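Local coordinates for protein Orf11 (Staphylococcus phage P68, PDB 6O43) that is a potential lysin of the phage, probably acting on the staphylococcal cell wall as lysins do, with an all-helical fold, at residues A[15-26]-A[51-62]; A[153-164]-A[169-178]. One frame throughout, in Å; residues are numbered along the deposited sequence.

How the contacts relate
Both contacts tie a loop to helices of one all-helical chain, on opposite sides of its centre, with centres about 26 Å apart and nearest atoms about 8 Å apart. Contact 1 is the more buried of the two; it sets the loop 15-22 and the start of helix 23-30 against the junction of helices 44-57 and 61-71. Contact 2, partly buried, folds the chain after helix 152-159 back over that helix, up to and including the first residues of helix 177-187. The two hold different helices. In contact 1 serine and threonine hydroxyls reach loop carbonyls and aliphatic side chains pack between helices; in contact 2 asparagine amides make the side-chain bonds and aromatic rings do much of the packing.

Contact 1: residues A[15-26]-A[51-62]; sequences INDDFGLTIDQL and LKAVKEIGVSPT
The N-terminal cap of helix 61-71 is where this contact centres: Ser60, at the N-cap position, and Thr62 hold the carbonyls of loop 15-22. Ser60 N donates to Ile15 O over 2.8 Å, almost straight at 169° and onto a lone pair. The hydroxyl OG of Ser60 turns to Asp17 O, also 2.8 Å away, and comes from above that carbonyl plane. The same OG accepts from Leu63 N, so a small residue with both a donor and an acceptor serves cap and loop together. Gly58, the first residue beyond helix 44-57, has a positive phi at which a side chain would jam against the preceding carbonyl O; its own O lies 3.4 Å from Asn16 CB.

A type I' turn from Asp18 to Leu21 brings the loop round to helix 23-30. Thr62 OG1 donates to Asp18 O at 2.7 Å, while Leu21 N reaches this oxygen from the opposite face of its plane; two donors thus fix the carbonyl at the turn. An Asx turn braces the loop further, Asp17 OD1 accepting from Phe19 N. Thr62 turns its methyl CG2 to Leu21 CD1, 3.8 Å off.

Beyond the turn, a capping box of Thr22 and Gln25 starts helix 23-30, whose Ile23 and Leu26 pack against Leu51 of helix 44-57 and Pro61. Ile23, its CG1 beside the backbone N (chi1 -74°), sends CD1 to within 3.8 Å of Leu51 CB and crosses the Pro61 ring at about a right angle. Leu26 CD1 presses on the first turn of helix 61-71, 3.4 Å from Thr62 N.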
loop_
_atom_site.group_PDB
_atom_site.type_symbol
_atom_site.label_atom_id
_atom_site.label_comp_id
_atom_site.label_asym_id
_atom_site.label_seq_id
_atom_site.Cartn_x
_atom_site.Cartn_y
_atom_site.Cartn_z
ATOM N N ILE A 15 1.172 -3.329 8.669
ATOM C CA ILE A 15 0.988 -1.947 8.234
ATOM C C ILE A 15 1.598 -0.938 9.194
ATOM O O ILE A 15 1.671 0.248 8.857
ATOM C CB ILE A 15 -0.500 -1.590 8.032
ATOM C CG1 ILE A 15 -1.307 -1.869 9.303
ATOM C CG2 ILE A 15 -1.078 -2.327 6.824
ATOM C CD1 ILE A 15 -2.635 -1.135 9.349
ATOM N N ASN A 16 2.032 -1.365 10.381
ATOM C CA ASN A 16 2.674 -0.472 11.336
ATOM C C ASN A 16 4.191 -0.644 11.356
ATOM O O ASN A 16 4.854 -0.180 12.290
ATOM C CB ASN A 16 2.084 -0.678 12.736
ATOM C CG ASN A 16 2.513 -1.986 13.372
ATOM O OD1 ASN A 16 3.101 -2.852 12.723
ATOM N ND2 ASN A 16 2.208 -2.139 14.655
ATOM N N ASP A 17 4.747 -1.299 10.339
ATOM C CA ASP A 17 6.187 -1.489 10.219
ATOM C C ASP A 17 6.816 -0.213 9.666
ATOM O O ASP A 17 6.434 0.249 8.585
ATOM C CB ASP A 17 6.466 -2.682 9.304
ATOM C CG ASP A 17 7.924 -3.098 9.303
ATOM O OD1 ASP A 17 8.796 -2.264 9.636
ATOM O OD2 ASP A 17 8.194 -4.270 8.955
ATOM N N ASP A 18 7.776 0.361 10.397
ATOM C CA ASP A 18 8.422 1.582 9.926
ATOM C C ASP A 18 9.564 1.315 8.952
ATOM O O ASP A 18 10.143 2.276 8.429
ATOM C CB ASP A 18 8.923 2.428 11.108
ATOM C CG ASP A 18 9.819 1.654 12.059
ATOM O OD1 ASP A 18 10.796 1.028 11.600
ATOM O OD2 ASP A 18 9.557 1.699 13.280
ATOM N N PHE A 19 9.889 0.050 8.684
ATOM C CA PHE A 19 10.919 -0.309 7.707
ATOM C C PHE A 19 12.239 0.414 7.977
ATOM O O PHE A 19 13.007 0.711 7.056
ATOM C CB PHE A 19 10.428 -0.041 6.283
ATOM C CG PHE A 19 9.226 -0.866 5.890
ATOM C CD1 PHE A 19 9.382 -2.147 5.392
ATOM C CD2 PHE A 19 7.942 -0.358 6.023
ATOM C CE1 PHE A 19 8.279 -2.910 5.027
ATOM C CE2 PHE A 19 6.833 -1.114 5.659
ATOM C CZ PHE A 19 7.002 -2.391 5.160
ATOM N N GLY A 20 12.518 0.696 9.248
ATOM C CA GLY A 20 13.777 1.301 9.631
ATOM C C GLY A 20 13.913 2.776 9.337
ATOM O O GLY A 20 15.025 3.305 9.410
ATOM N N LEU A 21 12.819 3.462 9.010
ATOM C CA LEU A 21 12.839 4.888 8.721
ATOM C C LEU A 21 12.015 5.637 9.759
ATOM O O LEU A 21 10.939 5.180 10.156
ATOM C CB LEU A 21 12.300 5.174 7.318
ATOM C CG LEU A 21 13.090 4.595 6.141
ATOM C CD1 LEU A 21 12.294 4.723 4.850
ATOM C CD2 LEU A 21 14.437 5.287 6.016
ATOM N N THR A 22 12.523 6.788 10.189
ATOM C CA THR A 22 11.844 7.628 11.162
ATOM C C THR A 22 11.107 8.765 10.465
ATOM O O THR A 22 11.304 9.042 9.279
ATOM C CB THR A 22 12.840 8.205 12.170
ATOM O OG1 THR A 22 13.455 9.366 11.604
ATOM C CG2 THR A 22 13.916 7.179 12.511
ATOM N N ILE A 23 10.248 9.439 11.233
ATOM C CA ILE A 23 9.517 10.583 10.696
ATOM C C ILE A 23 10.482 11.698 10.312
ATOM O O ILE A 23 10.281 12.390 9.306
ATOM C CB ILE A 23 8.458 11.063 11.705
ATOM C CG1 ILE A 23 7.285 10.078 11.745
ATOM C CG2 ILE A 23 7.989 12.473 11.362
ATOM C CD1 ILE A 23 6.183 10.466 12.709
ATOM N N ASP A 24 11.545 11.889 11.101
ATOM C CA ASP A 24 12.567 12.869 10.742
ATOM C C ASP A 24 13.162 12.566 9.374
ATOM O O ASP A 24 13.321 13.465 8.543
ATOM C CB ASP A 24 13.670 12.902 11.801
ATOM C CG ASP A 24 13.291 13.722 13.013
ATOM O OD1 ASP A 24 12.382 14.571 12.896
ATOM O OD2 ASP A 24 13.913 13.526 14.080
ATOM N N GLN A 25 13.504 11.301 9.127
ATOM C CA GLN A 25 14.042 10.926 7.826
ATOM C C GLN A 25 12.995 11.052 6.726
ATOM O O GLN A 25 13.341 11.347 5.576
ATOM C CB GLN A 25 14.593 9.500 7.882
ATOM C CG GLN A 25 15.796 9.354 8.806
ATOM C CD GLN A 25 16.076 7.912 9.178
ATOM O OE1 GLN A 25 15.205 7.209 9.689
ATOM N NE2 GLN A 25 17.299 7.463 8.922
ATOM N N LEU A 26 11.716 10.860 7.062
ATOM C CA LEU A 26 10.674 10.843 6.040
ATOM C C LEU A 26 10.343 12.247 5.543
ATOM O O LEU A 26 10.138 12.448 4.342
ATOM C CB LEU A 26 9.414 10.160 6.582
ATOM C CG LEU A 26 9.457 8.636 6.739
ATOM C CD1 LEU A 26 8.183 8.121 7.398
ATOM C CD2 LEU A 26 9.667 7.964 5.387
ATOM N N LEU A 51 1.934 12.663 9.764
ATOM C CA LEU A 51 2.615 11.397 10.016
ATOM C C LEU A 51 2.428 10.943 11.460
ATOM O O LEU A 51 2.161 9.766 11.720
ATOM C CB LEU A 51 4.097 11.528 9.672
ATOM C CG LEU A 51 4.341 11.813 8.189
ATOM C CD1 LEU A 51 5.829 11.909 7.885
ATOM C CD2 LEU A 51 3.673 10.738 7.338
ATOM N N LYS A 52 2.577 11.862 12.417
ATOM C CA LYS A 52 2.324 11.513 13.812
ATOM C C LYS A 52 0.902 10.992 14.001
ATOM O O LYS A 52 0.675 10.046 14.763
ATOM C CB LYS A 52 2.569 12.726 14.711
ATOM C CG LYS A 52 4.025 13.136 14.855
ATOM C CD LYS A 52 4.156 14.298 15.831
ATOM C CE LYS A 52 3.380 14.020 17.112
ATOM N NZ LYS A 52 3.601 15.070 18.151
ATOM N N ALA A 53 -0.068 11.601 13.319
ATOM C CA ALA A 53 -1.464 11.231 13.524
ATOM C C ALA A 53 -1.748 9.821 13.012
ATOM O O ALA A 53 -2.392 9.023 13.703
ATOM C CB ALA A 53 -2.381 12.251 12.848
ATOM N N VAL A 54 -1.274 9.487 11.812
ATOM C CA VAL A 54 -1.517 8.139 11.301
ATOM C C VAL A 54 -0.767 7.116 12.146
ATOM O O VAL A 54 -1.259 6.007 12.387
ATOM C CB VAL A 54 -1.147 8.036 9.808
ATOM C CG1 VAL A 54 -1.867 9.105 8.995
ATOM C CG2 VAL A 54 0.356 8.124 9.606
ATOM N N LYS A 55 0.425 7.478 12.625
ATOM C CA LYS A 55 1.179 6.581 13.493
ATOM C C LYS A 55 0.389 6.234 14.747
ATOM O O LYS A 55 0.336 5.068 15.153
ATOM C CB LYS A 55 2.519 7.213 13.867
ATOM C CG LYS A 55 3.387 6.337 14.754
ATOM C CD LYS A 55 4.692 7.031 15.129
ATOM C CE LYS A 55 5.705 6.030 15.665
ATOM N NZ LYS A 55 5.926 4.933 14.672
ATOM N N GLU A 56 -0.222 7.238 15.381
ATOM C CA GLU A 56 -1.010 6.990 16.584
ATOM C C GLU A 56 -2.160 6.031 16.315
ATOM O O GLU A 56 -2.573 5.289 17.212
ATOM C CB GLU A 56 -1.544 8.311 17.139
ATOM C CG GLU A 56 -0.732 8.872 18.285
ATOM C CD GLU A 56 -1.008 8.151 19.586
ATOM O OE1 GLU A 56 -2.102 7.560 19.716
ATOM O OE2 GLU A 56 -0.132 8.166 20.474
ATOM N N ILE A 57 -2.684 6.030 15.091
ATOM C CA ILE A 57 -3.833 5.192 14.769
ATOM C C ILE A 57 -3.409 3.761 14.458
ATOM O O ILE A 57 -4.184 2.821 14.672
ATOM C CB ILE A 57 -4.618 5.820 13.606
ATOM C CG1 ILE A 57 -5.363 7.066 14.094
ATOM C CG2 ILE A 57 -5.569 4.802 12.983
ATOM C CD1 ILE A 57 -5.848 7.968 12.981
ATOM N N GLY A 58 -2.193 3.561 13.955
ATOM C CA GLY A 58 -1.691 2.223 13.721
ATOM C C GLY A 58 -1.121 2.002 12.335
ATOM O O GLY A 58 -0.823 0.863 11.964
ATOM N N VAL A 59 -0.967 3.070 11.558
ATOM C CA VAL A 59 -0.374 3.005 10.226
ATOM C C VAL A 59 1.034 3.577 10.301
ATOM O O VAL A 59 1.229 4.697 10.789
ATOM C CB VAL A 59 -1.217 3.764 9.188
ATOM C CG1 VAL A 59 -0.433 3.937 7.894
ATOM C CG2 VAL A 59 -2.521 3.022 8.929
ATOM N N SER A 60 2.005 2.818 9.810
ATOM C CA SER A 60 3.387 3.264 9.856
ATOM C C SER A 60 3.547 4.540 9.035
ATOM O O SER A 60 3.068 4.603 7.893
ATOM C CB SER A 60 4.320 2.173 9.332
ATOM O OG SER A 60 4.898 2.532 8.090
ATOM N N PRO A 61 4.193 5.576 9.572
ATOM C CA PRO A 61 4.474 6.761 8.749
ATOM C C PRO A 61 5.216 6.427 7.471
ATOM O O PRO A 61 5.013 7.097 6.452
ATOM C CB PRO A 61 5.317 7.643 9.680
ATOM C CG PRO A 61 4.941 7.206 11.063
ATOM C CD PRO A 61 4.657 5.733 10.962
ATOM N N THR A 62 6.072 5.403 7.493
ATOM C CA THR A 62 6.807 5.018 6.292
ATOM C C THR A 62 5.860 4.522 5.203
ATOM O O THR A 62 5.958 4.937 4.042
ATOM C CB THR A 62 7.845 3.948 6.636
ATOM O OG1 THR A 62 8.699 4.422 7.689
ATOM C CG2 THR A 62 8.683 3.609 5.413
HETATM O O HOH W 1 4.498 2.539 12.997
#

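Contact 2: residues A[153-164]-A[169-178]; sequences AATWAAYYPLGL and NKVQNYGNPF
Asn169 and Asn176 bind the chain back onto helix 152-159 and the 3-10 turn 161-164, in the connection that runs on through helix 166-169 to helix 177-187. Asn169 ND2 gives one N-H to Gly163 O at 2.9 Å, nearly straight (168°), and the other to Gln172 O, both acceptors lying in the amide plane. OD1 accepts from Val171 N, an Asx turn, and from Gln172 N, which extends it to an Asx motif; four bonds therefore fix the rotation of the amide, as asparagine's short side chain allows. Leu164 O takes Tyr174 N at 2.8 Å.

Asn176 is the N-cap of helix 177-187. CG stands opposite its own backbone N (chi1 -173°), and this carries ND2 across to Ala157 O, a bent bond of 3.2 Å and 136°; OD1 instead caps Leu179 N.

Alanines suit the helix face because large groups lie close against it. Phe178 brings CD2 to 3.5 Å from Ala157 CB and points its edge at Ala154 O, while Ala153 CB sits over one face of the Tyr174 ring. Trp156, whose NE1 is satisfied by Trp112 O, meets Tyr174 CE2 at its edge; Gly163 O lies 3.3 Å above one face of the indole, and a CB on Gly163 would run into Trp156 CG. Leu164 extends CD1 to 3.5 Å from Asn176 CB.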
loop_
_atom_site.group_PDB
_atom_site.type_symbol
_atom_site.label_atom_id
_atom_site.label_comp_id
_atom_site.label_asym_id
_atom_site.label_seq_id
_atom_site.Cartn_x
_atom_site.Cartn_y
_atom_site.Cartn_z
ATOM N N ALA A 153 -6.277 -5.991 -9.410
ATOM C CA ALA A 153 -4.952 -5.416 -9.622
ATOM C C ALA A 153 -4.049 -5.636 -8.415
ATOM O O ALA A 153 -2.850 -5.894 -8.568
ATOM C CB ALA A 153 -5.064 -3.923 -9.939
ATOM N N ALA A 154 -4.603 -5.536 -7.205
ATOM C CA ALA A 154 -3.796 -5.774 -6.013
ATOM C C ALA A 154 -3.408 -7.242 -5.899
ATOM O O ALA A 154 -2.290 -7.568 -5.481
ATOM C CB ALA A 154 -4.553 -5.318 -4.766
ATOM N N THR A 155 -4.318 -8.143 -6.268
ATOM C CA THR A 155 -3.996 -9.566 -6.261
ATOM C C THR A 155 -2.898 -9.883 -7.264
ATOM O O THR A 155 -1.939 -10.592 -6.947
ATOM C CB THR A 155 -5.248 -10.389 -6.557
ATOM O OG1 THR A 155 -6.121 -10.337 -5.422
ATOM C CG2 THR A 155 -4.874 -11.845 -6.861
ATOM N N TRP A 156 -3.031 -9.372 -8.491
ATOM C CA TRP A 156 -1.989 -9.575 -9.494
ATOM C C TRP A 156 -0.652 -9.019 -9.022
ATOM O O TRP A 156 0.389 -9.664 -9.188
ATOM C CB TRP A 156 -2.397 -8.926 -10.815
ATOM C CG TRP A 156 -3.634 -9.503 -11.425
ATOM C CD1 TRP A 156 -4.099 -10.785 -11.301
ATOM C CD2 TRP A 156 -4.573 -8.816 -12.258
ATOM N NE1 TRP A 156 -5.267 -10.935 -12.011
ATOM C CE2 TRP A 156 -5.579 -9.740 -12.607
ATOM C CE3 TRP A 156 -4.657 -7.508 -12.748
ATOM C CZ2 TRP A 156 -6.657 -9.396 -13.416
ATOM C CZ3 TRP A 156 -5.730 -7.171 -13.555
ATOM C CH2 TRP A 156 -6.715 -8.111 -13.880
ATOM N N ALA A 157 -0.660 -7.820 -8.434
ATOM C CA ALA A 157 0.589 -7.218 -7.977
ATOM C C ALA A 157 1.275 -8.090 -6.935
ATOM O O ALA A 157 2.505 -8.207 -6.926
ATOM C CB ALA A 157 0.332 -5.820 -7.412
ATOM N N ALA A 158 0.498 -8.715 -6.052
ATOM C CA ALA A 158 1.085 -9.511 -4.979
ATOM C C ALA A 158 1.496 -10.903 -5.451
ATOM O O ALA A 158 2.534 -11.422 -5.023
ATOM C CB ALA A 158 0.099 -9.625 -3.814
ATOM N N TYR A 159 0.705 -11.515 -6.338
ATOM C CA TYR A 159 0.818 -12.941 -6.621
ATOM C C TYR A 159 1.028 -13.303 -8.087
ATOM O O TYR A 159 1.354 -14.463 -8.369
ATOM C CB TYR A 159 -0.439 -13.674 -6.127
ATOM C CG TYR A 159 -0.577 -13.736 -4.623
ATOM C CD1 TYR A 159 0.496 -14.112 -3.819
ATOM C CD2 TYR A 159 -1.782 -13.420 -4.008
ATOM C CE1 TYR A 159 0.366 -14.179 -2.440
ATOM C CE2 TYR A 159 -1.921 -13.484 -2.636
ATOM C CZ TYR A 159 -0.849 -13.864 -1.858
ATOM O OH TYR A 159 -0.991 -13.925 -0.490
ATOM N N TYR A 160 0.835 -12.379 -9.023
ATOM C CA TYR A 160 1.011 -12.687 -10.438
ATOM C C TYR A 160 1.237 -11.389 -11.203
ATOM O O TYR A 160 0.361 -10.945 -11.957
ATOM C CB TYR A 160 -0.202 -13.445 -10.986
ATOM C CG TYR A 160 -0.003 -14.004 -12.382
ATOM C CD1 TYR A 160 0.890 -15.042 -12.617
ATOM C CD2 TYR A 160 -0.720 -13.501 -13.463
ATOM C CE1 TYR A 160 1.069 -15.559 -13.890
ATOM C CE2 TYR A 160 -0.545 -14.010 -14.736
ATOM C CZ TYR A 160 0.350 -15.037 -14.941
ATOM O OH TYR A 160 0.526 -15.544 -16.205
ATOM N N PRO A 161 2.399 -10.753 -11.019
ATOM C CA PRO A 161 2.610 -9.411 -11.585
ATOM C C PRO A 161 2.456 -9.335 -13.094
ATOM O O PRO A 161 2.195 -8.243 -13.612
ATOM C CB PRO A 161 4.044 -9.072 -11.148
ATOM C CG PRO A 161 4.254 -9.878 -9.903
ATOM C CD PRO A 161 3.516 -11.170 -10.153
ATOM N N LEU A 162 2.611 -10.444 -13.822
ATOM C CA LEU A 162 2.311 -10.424 -15.252
ATOM C C LEU A 162 0.900 -9.921 -15.517
ATOM O O LEU A 162 0.656 -9.254 -16.529
ATOM C CB LEU A 162 2.483 -11.818 -15.861
ATOM C CG LEU A 162 3.897 -12.328 -16.139
ATOM C CD1 LEU A 162 3.826 -13.684 -16.824
ATOM C CD2 LEU A 162 4.672 -11.336 -16.991
ATOM N N GLY A 163 -0.041 -10.228 -14.622
ATOM C CA GLY A 163 -1.416 -9.797 -14.804
ATOM C C GLY A 163 -1.586 -8.294 -14.877
ATOM O O GLY A 163 -2.608 -7.819 -15.383
ATOM N N LEU A 164 -0.609 -7.532 -14.378
ATOM C CA LEU A 164 -0.684 -6.077 -14.447
ATOM C C LEU A 164 -0.477 -5.557 -15.865
ATOM O O LEU A 164 -0.914 -4.443 -16.171
ATOM C CB LEU A 164 0.349 -5.449 -13.506
ATOM C CG LEU A 164 0.312 -5.848 -12.028
ATOM C CD1 LEU A 164 1.528 -5.296 -11.290
ATOM C CD2 LEU A 164 -0.971 -5.373 -11.363
ATOM N N ASN A 169 -4.037 -8.902 -18.992
ATOM C CA ASN A 169 -5.385 -8.582 -18.536
ATOM C C ASN A 169 -6.261 -7.981 -19.629
ATOM O O ASN A 169 -7.483 -7.911 -19.451
ATOM C CB ASN A 169 -5.332 -7.633 -17.333
ATOM C CG ASN A 169 -4.840 -6.240 -17.697
ATOM O OD1 ASN A 169 -5.455 -5.545 -18.506
ATOM N ND2 ASN A 169 -3.741 -5.818 -17.078
ATOM N N LYS A 170 -5.676 -7.540 -20.742
ATOM C CA LYS A 170 -6.390 -7.092 -21.935
ATOM C C LYS A 170 -7.155 -5.790 -21.734
ATOM O O LYS A 170 -7.999 -5.445 -22.571
ATOM C CB LYS A 170 -7.360 -8.164 -22.445
ATOM C CG LYS A 170 -6.721 -9.521 -22.691
ATOM C CD LYS A 170 -5.538 -9.421 -23.640
ATOM C CE LYS A 170 -5.219 -10.776 -24.261
ATOM N NZ LYS A 170 -4.048 -10.706 -25.180
ATOM N N VAL A 171 -6.891 -5.053 -20.653
ATOM C CA VAL A 171 -7.555 -3.785 -20.387
ATOM C C VAL A 171 -6.575 -2.619 -20.383
ATOM O O VAL A 171 -6.856 -1.566 -20.965
ATOM C CB VAL A 171 -8.340 -3.830 -19.060
ATOM C CG1 VAL A 171 -8.698 -2.421 -18.611
ATOM C CG2 VAL A 171 -9.593 -4.673 -19.218
ATOM N N GLN A 172 -5.419 -2.786 -19.741
ATOM C CA GLN A 172 -4.445 -1.708 -19.623
ATOM C C GLN A 172 -3.303 -2.112 -18.702
ATOM O O GLN A 172 -3.393 -3.123 -17.998
ATOM C CB GLN A 172 -5.108 -0.440 -19.088
ATOM C CG GLN A 172 -5.598 -0.584 -17.657
ATOM C CD GLN A 172 -6.031 0.733 -17.053
ATOM O OE1 GLN A 172 -6.922 1.405 -17.572
ATOM N NE2 GLN A 172 -5.399 1.113 -15.948
ATOM N N ASN A 173 -2.232 -1.323 -18.690
ATOM C CA ASN A 173 -1.115 -1.564 -17.788
ATOM C C ASN A 173 -1.423 -0.956 -16.424
ATOM O O ASN A 173 -1.708 0.242 -16.322
ATOM C CB ASN A 173 0.175 -0.980 -18.361
ATOM C CG ASN A 173 0.600 -1.657 -19.649
ATOM O OD1 ASN A 173 0.560 -2.883 -19.762
ATOM N ND2 ASN A 173 1.004 -0.860 -20.632
ATOM N N TYR A 174 -1.380 -1.780 -15.384
ATOM C CA TYR A 174 -1.534 -1.325 -14.012
ATOM C C TYR A 174 -0.175 -1.294 -13.326
ATOM O O TYR A 174 0.692 -2.132 -13.589
ATOM C CB TYR A 174 -2.482 -2.235 -13.225
ATOM C CG TYR A 174 -3.870 -2.371 -13.812
ATOM C CD1 TYR A 174 -4.881 -1.480 -13.475
ATOM C CD2 TYR A 174 -4.171 -3.400 -14.693
ATOM C CE1 TYR A 174 -6.154 -1.605 -14.006
ATOM C CE2 TYR A 174 -5.440 -3.535 -15.228
ATOM C CZ TYR A 174 -6.429 -2.635 -14.881
ATOM O OH TYR A 174 -7.692 -2.766 -15.413
ATOM N N GLY A 175 0.005 -0.317 -12.439
ATOM C CA GLY A 175 1.207 -0.269 -11.635
ATOM C C GLY A 175 1.190 -1.308 -10.531
ATOM O O GLY A 175 0.166 -1.917 -10.226
ATOM N N ASN A 176 2.358 -1.519 -9.928
ATOM C CA ASN A 176 2.475 -2.426 -8.791
ATOM C C ASN A 176 2.799 -1.617 -7.542
ATOM O O ASN A 176 3.955 -1.204 -7.351
ATOM C CB ASN A 176 3.549 -3.488 -9.040
ATOM C CG ASN A 176 3.578 -4.556 -7.956
ATOM O OD1 ASN A 176 3.255 -4.289 -6.796
ATOM N ND2 ASN A 176 3.959 -5.772 -8.331
ATOM N N PRO A 177 1.823 -1.360 -6.666
ATOM C CA PRO A 177 2.119 -0.559 -5.467
ATOM C C PRO A 177 3.069 -1.251 -4.507
ATOM O O PRO A 177 3.846 -0.570 -3.826
ATOM C CB PRO A 177 0.736 -0.341 -4.838
ATOM C CG PRO A 177 -0.092 -1.505 -5.336
ATOM C CD PRO A 177 0.413 -1.784 -6.726
ATOM N N PHE A 178 3.039 -2.584 -4.440
ATOM C CA PHE A 178 3.905 -3.294 -3.507
ATOM C C PHE A 178 5.364 -3.222 -3.942
ATOM O O PHE A 178 6.253 -2.984 -3.115
ATOM C CB PHE A 178 3.454 -4.747 -3.370
ATOM C CG PHE A 178 1.977 -4.903 -3.142
ATOM C CD1 PHE A 178 1.360 -4.280 -2.068
ATOM C CD2 PHE A 178 1.207 -5.680 -3.995
ATOM C CE1 PHE A 178 -0.000 -4.421 -1.853
ATOM C CE2 PHE A 178 -0.155 -5.828 -3.786
ATOM C CZ PHE A 178 -0.760 -5.197 -2.711
#